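Local coordinates for protein PTS system fructose-like EIIB component 3 (Escherichia coli K12, PDB 4TN5) that probably passes a phosphoryl group from phospho-EIIA, through a phosphocysteine, to fructose as the sugar enters the cell with the membrane EIIC component, at residues S36-G41 / N47-E52. Residues are numbered along the deposited sequence; the frame is centred on the assembly and turned at random.
Sequences SIETQG and NRLADE
A side-chain-to-backbone hydrogen bond, with L49 packed beside it, joins the strand 34-41 to the connection from strand 44-46 into the helix 51-56; it is structural packing in the alpha/beta fold of a type-2 EIIB domain, the I37 side chain lying about 12 Å from that of C10, the inferred phosphocysteine site. E38 carries it. With CG anti to the backbone N (chi1 174°) and the chain extended, its carboxylate passes the CA of R48 (3.5 Å from E38 OE1) and meets the L49 amide: L49 N donates to E38 OE1 at 3.0 Å, almost straight (174°), on the anti side and somewhat out of the carboxylate plane. OE1 also forms a salt bridge with R73, while E38 OE2 accepts from Q40 NE2 at 2.6 Å, so both oxygens of this buried acid are satisfied. L49 CG lies 3.6 Å from E38 CB, and CD2 3.5 Å from S36 O. An alanine here would probably leave the L49 amide without its acceptor and the R73 guanidinium without its carboxylate mate. Beyond the pair, L49 reaches V5 of the neighbouring strand 3-9 and F74, whereas I37 packs on the other face of the sheet against A21 and E25 of the helix 18-30.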
loop_
_atom_site.group_PDB
_atom_site.type_symbol
_atom_site.label_atom_id
_atom_site.label_comp_id
_atom_site.label_asym_id
_atom_site.label_seq_id
_atom_site.Cartn_x
_atom_site.Cartn_y
_atom_site.Cartn_z
ATOM N N SER A 36 -12.902 7.407 14.854
ATOM C CA SER A 36 -13.078 6.292 15.774
ATOM C C SER A 36 -11.751 5.552 15.886
ATOM O O SER A 36 -11.138 5.210 14.875
ATOM C CB SER A 36 -14.167 5.343 15.274
ATOM O OG SER A 36 -15.387 6.032 15.062
ATOM N N ILE A 37 -11.306 5.309 17.114
ATOM C CA ILE A 37 -9.994 4.709 17.332
ATOM C C ILE A 37 -10.071 3.357 18.033
ATOM O O ILE A 37 -10.575 3.253 19.151
ATOM C CB ILE A 37 -9.079 5.641 18.146
ATOM C CG1 ILE A 37 -9.067 7.043 17.535
ATOM C CG2 ILE A 37 -7.671 5.073 18.223
ATOM C CD1 ILE A 37 -8.232 8.039 18.310
ATOM N N GLU A 38 -9.565 2.325 17.365
ATOM C CA GLU A 38 -9.474 0.999 17.958
ATOM C C GLU A 38 -8.161 0.860 18.712
ATOM O O GLU A 38 -7.107 1.269 18.225
ATOM C CB GLU A 38 -9.578 -0.083 16.882
ATOM C CG GLU A 38 -9.355 -1.499 17.392
ATOM C CD GLU A 38 -9.570 -2.548 16.318
ATOM O OE1 GLU A 38 -10.550 -2.426 15.553
ATOM O OE2 GLU A 38 -8.756 -3.494 16.234
ATOM N N THR A 39 -8.229 0.287 19.907
ATOM C CA THR A 39 -7.039 0.070 20.716
ATOM C C THR A 39 -6.726 -1.415 20.843
ATOM O O THR A 39 -7.595 -2.215 21.181
ATOM C CB THR A 39 -7.198 0.685 22.120
ATOM O OG1 THR A 39 -6.792 2.060 22.088
ATOM C CG2 THR A 39 -6.348 -0.065 23.133
ATOM N N GLN A 40 -5.481 -1.779 20.556
ATOM C CA GLN A 40 -5.023 -3.148 20.744
ATOM C C GLN A 40 -3.817 -3.163 21.675
ATOM O O GLN A 40 -2.732 -2.714 21.306
ATOM C CB GLN A 40 -4.676 -3.791 19.400
ATOM C CG GLN A 40 -5.855 -3.894 18.443
ATOM C CD GLN A 40 -5.500 -4.598 17.146
ATOM O OE1 GLN A 40 -4.428 -5.191 17.021
ATOM N NE2 GLN A 40 -6.402 -4.536 16.173
ATOM N N GLY A 41 -4.014 -3.674 22.885
ATOM C CA GLY A 41 -2.954 -3.706 23.876
ATOM C C GLY A 41 -2.976 -4.961 24.725
ATOM O O GLY A 41 -3.666 -5.928 24.405
ATOM N N ASN A 47 -12.972 -0.838 22.001
ATOM C CA ASN A 47 -13.681 -0.061 20.984
ATOM C C ASN A 47 -13.291 -0.433 19.564
ATOM O O ASN A 47 -13.005 0.439 18.740
ATOM C CB ASN A 47 -13.492 1.443 21.178
ATOM C CG ASN A 47 -13.482 1.847 22.628
ATOM O OD1 ASN A 47 -12.430 1.902 23.264
ATOM N ND2 ASN A 47 -14.662 2.122 23.171
ATOM N N ARG A 48 -13.260 -1.735 19.313
ATOM C CA ARG A 48 -13.083 -2.296 17.985
ATOM C C ARG A 48 -13.926 -1.620 16.927
ATOM O O ARG A 48 -15.066 -1.240 17.177
ATOM C CB ARG A 48 -13.308 -3.798 18.069
ATOM C CG ARG A 48 -14.681 -4.324 17.807
ATOM C CD ARG A 48 -14.803 -5.451 18.699
ATOM N NE ARG A 48 -15.996 -6.266 18.640
ATOM C CZ ARG A 48 -16.411 -6.999 19.673
ATOM N NH1 ARG A 48 -15.757 -6.889 20.820
ATOM N NH2 ARG A 48 -17.570 -7.673 19.623
ATOM N N LEU A 49 -13.324 -1.416 15.761
ATOM C CA LEU A 49 -13.990 -0.696 14.692
ATOM C C LEU A 49 -15.094 -1.550 14.086
ATOM O O LEU A 49 -14.862 -2.692 13.690
ATOM C CB LEU A 49 -12.979 -0.269 13.626
ATOM C CG LEU A 49 -11.866 0.617 14.190
ATOM C CD1 LEU A 49 -10.762 0.839 13.175
ATOM C CD2 LEU A 49 -12.433 1.945 14.668
ATOM N N ALA A 50 -16.304 -1.001 14.058
ATOM C CA ALA A 50 -17.394 -1.591 13.302
ATOM C C ALA A 50 -16.971 -1.495 11.848
ATOM O O ALA A 50 -16.332 -0.527 11.454
ATOM C CB ALA A 50 -18.662 -0.808 13.527
ATOM N N ASP A 51 -17.302 -2.494 11.043
ATOM C CA ASP A 51 -16.846 -2.468 9.657
ATOM C C ASP A 51 -17.633 -1.502 8.778
ATOM O O ASP A 51 -17.123 -1.034 7.760
ATOM C CB ASP A 51 -16.749 -3.873 9.062
ATOM C CG ASP A 51 -15.779 -4.748 9.828
ATOM O OD1 ASP A 51 -15.118 -4.220 10.743
ATOM O OD2 ASP A 51 -15.638 -5.943 9.491
ATOM N N GLU A 52 -18.853 -1.170 9.191
ATOM C CA GLU A 52 -19.581 -0.082 8.552
ATOM C C GLU A 52 -18.809 1.221 8.743
ATOM O O GLU A 52 -18.840 2.094 7.882
ATOM C CB GLU A 52 -21.013 0.054 9.091
ATOM C CG GLU A 52 -21.183 -0.041 10.611
ATOM C CD GLU A 52 -21.226 -1.471 11.125
ATOM O OE1 GLU A 52 -20.407 -2.298 10.674
ATOM O OE2 GLU A 52 -22.087 -1.772 11.979
#